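Local coordinates for bluetongue virus COAT protein VP7 (Bluetongue virus, PDB 1BVP) that forms trimeric capsomers that assemble on the VP3 scaffold of the inner capsid and probably binds host cell surface receptors, at residues A[64-69]-A[314-319]; A[122-127]-A[248-253]. All blocks are in the same frame, centred on the assembly; numbering follows the deposited sequence.

Interaction 1: residues A[64-69]-A[314-319]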
loop_
_atom_site.group_PDB
_atom_site.type_symbol
_atom_site.label_atom_id
_atom_site.label_comp_id
_atom_site.label_asym_id
_atom_site.label_seq_id
_atom_site.Cartn_x
_atom_site.Cartn_y
_atom_site.Cartn_z
ATOM N N MET A 64 -7.270 -26.046 -19.457
ATOM C CA MET A 64 -8.231 -25.189 -20.149
ATOM C C MET A 64 -8.000 -23.758 -19.679
ATOM O O MET A 64 -8.040 -22.818 -20.457
ATOM C CB MET A 64 -9.666 -25.618 -19.836
ATOM C CG MET A 64 -10.675 -24.690 -20.459
ATOM S SD MET A 64 -12.341 -24.952 -19.941
ATOM C CE MET A 64 -12.325 -24.516 -18.164
ATOM N N CYS A 65 -7.761 -23.605 -18.387
ATOM C CA CYS A 65 -7.500 -22.299 -17.814
ATOM C C CYS A 65 -6.175 -21.735 -18.331
ATOM O O CYS A 65 -6.096 -20.550 -18.714
ATOM C CB CYS A 65 -7.467 -22.437 -16.328
ATOM S SG CYS A 65 -9.105 -22.639 -15.668
ATOM N N LEU A 66 -5.151 -22.589 -18.380
ATOM C CA LEU A 66 -3.855 -22.188 -18.906
ATOM C C LEU A 66 -4.020 -21.693 -20.349
ATOM O O LEU A 66 -3.527 -20.622 -20.715
ATOM C CB LEU A 66 -2.889 -23.357 -18.845
ATOM C CG LEU A 66 -1.431 -23.132 -19.275
ATOM C CD1 LEU A 66 -0.843 -21.877 -18.675
ATOM C CD2 LEU A 66 -0.624 -24.341 -18.832
ATOM N N ASP A 67 -4.771 -22.431 -21.160
ATOM C CA ASP A 67 -4.996 -22.023 -22.549
ATOM C C ASP A 67 -5.650 -20.669 -22.636
ATOM O O ASP A 67 -5.298 -19.846 -23.479
ATOM C CB ASP A 67 -5.902 -23.020 -23.285
ATOM C CG ASP A 67 -5.131 -24.136 -23.956
ATOM O OD1 ASP A 67 -3.909 -23.993 -24.176
ATOM O OD2 ASP A 67 -5.754 -25.166 -24.275
ATOM N N MET A 68 -6.644 -20.466 -21.783
ATOM C CA MET A 68 -7.397 -19.229 -21.763
ATOM C C MET A 68 -6.570 -18.057 -21.295
ATOM O O MET A 68 -6.685 -16.965 -21.852
ATOM C CB MET A 68 -8.638 -19.404 -20.911
ATOM C CG MET A 68 -9.651 -20.324 -21.560
ATOM S SD MET A 68 -11.172 -20.411 -20.634
ATOM C CE MET A 68 -12.200 -21.041 -21.922
ATOM N N MET A 69 -5.731 -18.281 -20.283
ATOM C CA MET A 69 -4.838 -17.246 -19.768
ATOM C C MET A 69 -3.837 -16.859 -20.895
ATOM O O MET A 69 -3.759 -15.700 -21.282
ATOM C CB MET A 69 -4.113 -17.787 -18.537
ATOM C CG MET A 69 -3.144 -16.826 -17.822
ATOM S SD MET A 69 -1.452 -16.914 -18.469
ATOM C CE MET A 69 -1.061 -15.212 -18.714
ATOM N N SER A 314 -1.926 -14.120 -11.809
ATOM C CA SER A 314 -2.271 -14.196 -10.393
ATOM C C SER A 314 -3.517 -15.055 -10.201
ATOM O O SER A 314 -3.568 -15.925 -9.318
ATOM C CB SER A 314 -2.505 -12.796 -9.835
ATOM O OG SER A 314 -2.658 -12.886 -8.433
ATOM N N THR A 315 -4.524 -14.815 -11.038
ATOM C CA THR A 315 -5.734 -15.610 -11.000
ATOM C C THR A 315 -5.392 -17.074 -11.333
ATOM O O THR A 315 -5.824 -17.995 -10.626
ATOM C CB THR A 315 -6.757 -15.074 -11.995
ATOM O OG1 THR A 315 -6.989 -13.697 -11.708
ATOM C CG2 THR A 315 -8.091 -15.816 -11.867
ATOM N N LEU A 316 -4.598 -17.305 -12.377
ATOM C CA LEU A 316 -4.225 -18.679 -12.714
ATOM C C LEU A 316 -3.530 -19.362 -11.535
ATOM O O LEU A 316 -3.705 -20.574 -11.324
ATOM C CB LEU A 316 -3.341 -18.730 -13.949
ATOM C CG LEU A 316 -2.942 -20.114 -14.474
ATOM C CD1 LEU A 316 -4.155 -20.798 -15.064
ATOM C CD2 LEU A 316 -1.877 -19.963 -15.579
ATOM N N ALA A 317 -2.800 -18.593 -10.725
ATOM C CA ALA A 317 -2.117 -19.174 -9.557
ATOM C C ALA A 317 -3.154 -19.637 -8.565
ATOM O O ALA A 317 -2.986 -20.681 -7.920
ATOM C CB ALA A 317 -1.209 -18.195 -8.915
ATOM N N ASP A 318 -4.222 -18.859 -8.419
ATOM C CA ASP A 318 -5.284 -19.265 -7.502
ATOM C C ASP A 318 -5.957 -20.539 -8.005
ATOM O O ASP A 318 -6.237 -21.442 -7.217
ATOM C CB ASP A 318 -6.323 -18.186 -7.363
ATOM C CG ASP A 318 -5.809 -16.974 -6.639
ATOM O OD1 ASP A 318 -4.910 -17.102 -5.772
ATOM O OD2 ASP A 318 -6.368 -15.902 -6.913
ATOM N N VAL A 319 -6.205 -20.617 -9.315
ATOM C CA VAL A 319 -6.806 -21.815 -9.893
ATOM C C VAL A 319 -5.883 -22.999 -9.620
ATOM O O VAL A 319 -6.338 -24.053 -9.180
ATOM C CB VAL A 319 -7.025 -21.687 -11.416
ATOM C CG1 VAL A 319 -7.422 -23.045 -11.998
ATOM C CG2 VAL A 319 -8.112 -20.669 -11.698
#
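Leu-316 of helix 304-323 points at helix 55-73 and meets Cys-65, Leu-66 and Met-69 there. All the contacts between 64-69 and 314-319 are apolar. No hydrogen bond crosses between them.

The two methyls of Leu-316 divide the work. CG stands anti to the backbone N (chi1 -176°), which carries the branch out toward helix 55-73. Leu-316 CD1 packs on Cys-65 CB at 3.9 Å and lies as near to the backbone N of Leu-66. Leu-316 CD2 lies toward Leu-66 and Met-69. Leu-316 CD2 meets Leu-66 CD1 at 3.8 Å, the two leucines crossing at a slant. Leu-316 CD2 also meets Met-69 CG at 4.1 Å, and here the side chains cross at about a right angle. The methionine chain bends beyond CG, and its terminal methyl CE turns off from the leucine.

One turn further along helix 304-323, Val-319 makes a second, smaller contact. Val-319 CG1 lies 4.1 Å from Cys-65 SG. With chi1 at -75° the cysteine sulfur stands beside its own backbone N and reaches Val-319, while CB meets Leu-316.

Polar groups lie on other sides of the helices. Asp-67, on a face turned from this contact, ties helix 55-73 to Arg-46 by a salt bridge. Asp-318 forms a salt bridge with Arg-111 of a second subunit, so helix 304-323 also takes part in the trimer interface.

The segment axes are 10.5 Å apart and run antiparallel, at 179°. Cys-65 and Leu-316 have the nearest CA atoms, 7.1 Å apart. All five touching residues are buried. This is antiparallel helix-helix packing within the helical domain of VP7, joining two helices from distant parts of the sequence.

Interaction 2: residues A[122-127]-A[248-253]; sequences ARQPYG and VFYISM
Ala-122 and Ser-252 form an antiparallel hydrogen-bonded pair. Ala-122 N donates to Ser-252 O at 2.9 Å, and Ser-252 N donates back to Ala-122 O at 3.1 Å. Ala-122 O is gripped twice. Gln-124 NE2 also donates to Ala-122 O, at 2.9 Å, from the face of the carbonyl plane opposite Ser-252 N. The glutamine chain bends at chi2 (-65°), which folds its amide back toward Ala-122. NE2 also bonds to Asp-254 O, and Ser-252 OG bonds to Asp-254 OD2. A third backbone bond runs from Gln-124 N to Tyr-250 O at 3.1 Å and is nearly straight (164°).

Arg-123 and Ile-251 are the non-hydrogen-bonded pair between these bonds. Strand 122-123 thus joins strand 241-252 where the chain enters and leaves the all-beta domain of VP7. The 120 residues in between contain strands but no helix.

The Arg-123 guanidinium lies flat on the Phe-249 ring, a cation-pi stack with planes 14° apart. Arg-123 CZ is 3.8 Å from the centroid of the Phe-249 ring. An extended run from CG to NE brings it there, and CG itself packs on Phe-249 CD2. Arg-123 NH2 bonds to Tyr-126 OH of the third subunit, so this stack borders the trimer interface.

Gln-124 CB sits over one face of the Tyr-250 ring, a CH-pi contact at 3.9 Å from the centroid. Tyr-126 O lies at the edge of the Tyr-250 ring, 3.6 Å from Tyr-250 CE1. Ile-251 CG2 packs against the backbone at Arg-123 N, 3.8 Å away.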
loop_
_atom_site.group_PDB
_atom_site.type_symbol
_atom_site.label_atom_id
_atom_site.label_comp_id
_atom_site.label_asym_id
_atom_site.label_seq_id
_atom_site.Cartn_x
_atom_site.Cartn_y
_atom_site.Cartn_z
ATOM N N ALA A 122 1.212 10.865 -9.365
ATOM C CA ALA A 122 1.360 9.866 -8.322
ATOM C C ALA A 122 2.617 10.099 -7.459
ATOM O O ALA A 122 3.676 10.442 -8.012
ATOM C CB ALA A 122 1.477 8.533 -8.969
ATOM N N ARG A 123 2.497 9.905 -6.132
ATOM C CA ARG A 123 3.633 10.003 -5.195
ATOM C C ARG A 123 4.642 8.940 -5.614
ATOM O O ARG A 123 4.305 7.753 -5.613
ATOM C CB ARG A 123 3.266 9.600 -3.773
ATOM C CG ARG A 123 2.874 10.670 -2.820
ATOM C CD ARG A 123 2.592 10.019 -1.437
ATOM N NE ARG A 123 2.091 10.922 -0.376
ATOM C CZ ARG A 123 1.156 11.862 -0.531
ATOM N NH1 ARG A 123 0.568 12.103 -1.711
ATOM N NH2 ARG A 123 0.730 12.513 0.530
ATOM N N GLN A 124 5.860 9.356 -5.973
ATOM C CA GLN A 124 6.928 8.430 -6.356
ATOM C C GLN A 124 7.518 7.807 -5.078
ATOM O O GLN A 124 7.490 8.406 -4.009
ATOM C CB GLN A 124 7.943 9.158 -7.192
ATOM C CG GLN A 124 7.270 9.801 -8.362
ATOM C CD GLN A 124 6.707 8.764 -9.291
ATOM O OE1 GLN A 124 7.397 7.809 -9.659
ATOM N NE2 GLN A 124 5.446 8.920 -9.652
ATOM N N PRO A 125 8.017 6.569 -5.178
ATOM C CA PRO A 125 8.600 5.761 -4.089
ATOM C C PRO A 125 9.924 6.076 -3.424
ATOM O O PRO A 125 10.096 5.811 -2.221
ATOM C CB PRO A 125 8.644 4.355 -4.697
ATOM C CG PRO A 125 8.915 4.642 -6.176
ATOM C CD PRO A 125 8.074 5.867 -6.485
ATOM N N TYR A 126 10.892 6.539 -4.212
ATOM C CA TYR A 126 12.205 6.798 -3.672
ATOM C C TYR A 126 12.565 8.250 -3.459
ATOM O O TYR A 126 11.787 9.144 -3.794
ATOM C CB TYR A 126 13.224 6.132 -4.549
ATOM C CG TYR A 126 12.851 4.719 -4.874
ATOM C CD1 TYR A 126 12.541 3.778 -3.855
ATOM C CD2 TYR A 126 12.832 4.302 -6.211
ATOM C CE1 TYR A 126 12.226 2.429 -4.189
ATOM C CE2 TYR A 126 12.524 2.975 -6.568
ATOM C CZ TYR A 126 12.226 2.043 -5.571
ATOM O OH TYR A 126 11.965 0.761 -6.026
ATOM N N GLY A 127 13.743 8.466 -2.870
ATOM C CA GLY A 127 14.207 9.807 -2.585
ATOM C C GLY A 127 14.391 10.603 -3.860
ATOM O O GLY A 127 14.854 10.069 -4.892
ATOM N N VAL A 248 10.174 15.912 1.150
ATOM C CA VAL A 248 9.404 14.893 1.839
ATOM C C VAL A 248 8.765 13.854 0.901
ATOM O O VAL A 248 8.714 12.668 1.234
ATOM C CB VAL A 248 8.492 15.482 2.921
ATOM C CG1 VAL A 248 8.141 16.864 2.607
ATOM C CG2 VAL A 248 7.292 14.627 3.115
ATOM N N PHE A 249 8.346 14.294 -0.287
ATOM C CA PHE A 249 7.839 13.423 -1.352
ATOM C C PHE A 249 7.529 14.295 -2.535
ATOM O O PHE A 249 7.372 15.507 -2.395
ATOM C CB PHE A 249 6.611 12.590 -0.961
ATOM C CG PHE A 249 5.370 13.390 -0.732
ATOM C CD1 PHE A 249 5.072 13.893 0.531
ATOM C CD2 PHE A 249 4.494 13.650 -1.777
ATOM C CE1 PHE A 249 3.913 14.653 0.749
ATOM C CE2 PHE A 249 3.334 14.409 -1.563
ATOM C CZ PHE A 249 3.048 14.909 -0.300
ATOM N N TYR A 250 7.493 13.693 -3.712
ATOM C CA TYR A 250 7.173 14.444 -4.921
ATOM C C TYR A 250 6.210 13.618 -5.788
ATOM O O TYR A 250 6.076 12.406 -5.569
ATOM C CB TYR A 250 8.442 14.778 -5.718
ATOM C CG TYR A 250 9.176 13.590 -6.323
ATOM C CD1 TYR A 250 9.908 12.711 -5.517
ATOM C CD2 TYR A 250 9.181 13.373 -7.710
ATOM C CE1 TYR A 250 10.641 11.640 -6.085
ATOM C CE2 TYR A 250 9.912 12.315 -8.290
ATOM C CZ TYR A 250 10.641 11.469 -7.468
ATOM O OH TYR A 250 11.470 10.519 -8.017
ATOM N N ILE A 251 5.534 14.263 -6.745
ATOM C CA ILE A 251 4.612 13.552 -7.628
ATOM C C ILE A 251 4.983 13.735 -9.099
ATOM O O ILE A 251 5.368 14.818 -9.524
ATOM C CB ILE A 251 3.118 13.968 -7.451
ATOM C CG1 ILE A 251 2.928 15.403 -7.902
ATOM C CG2 ILE A 251 2.609 13.724 -6.013
ATOM C CD1 ILE A 251 1.603 15.941 -7.529
ATOM N N SER A 252 4.899 12.661 -9.870
ATOM C CA SER A 252 5.177 12.757 -11.282
ATOM C C SER A 252 4.189 11.838 -12.010
ATOM O O SER A 252 3.298 11.274 -11.373
ATOM C CB SER A 252 6.625 12.382 -11.560
ATOM O OG SER A 252 6.832 10.996 -11.473
ATOM N N MET A 253 4.299 11.771 -13.338
ATOM C CA MET A 253 3.444 10.908 -14.144
ATOM C C MET A 253 4.069 9.545 -14.462
ATOM O O MET A 253 3.719 8.888 -15.441
ATOM C CB MET A 253 2.940 11.630 -15.395
ATOM C CG MET A 253 1.884 12.643 -14.985
ATOM S SD MET A 253 1.008 13.478 -16.311
ATOM C CE MET A 253 2.242 13.285 -17.434
#

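How the interactions relate
Interaction 1 lies in the helical domain, and interaction 2 lies at the junction with the beta domain. Their centres are 34 Å apart. Their nearest atoms are about 20 Å apart, so they do not touch. Along the chain, 122-127 and 248-253 are nested between 64-69 and 314-319. The helical domain is therefore built from both ends of the sequence, and the beta domain is inserted between them. Interaction 1 closes the outer loop of the chain, and within it interaction 2 closes the beta domain. Both have neighbours in other subunits: Asp-318 reaches one copy, while Arg-123 and Tyr-126 link around the trimer.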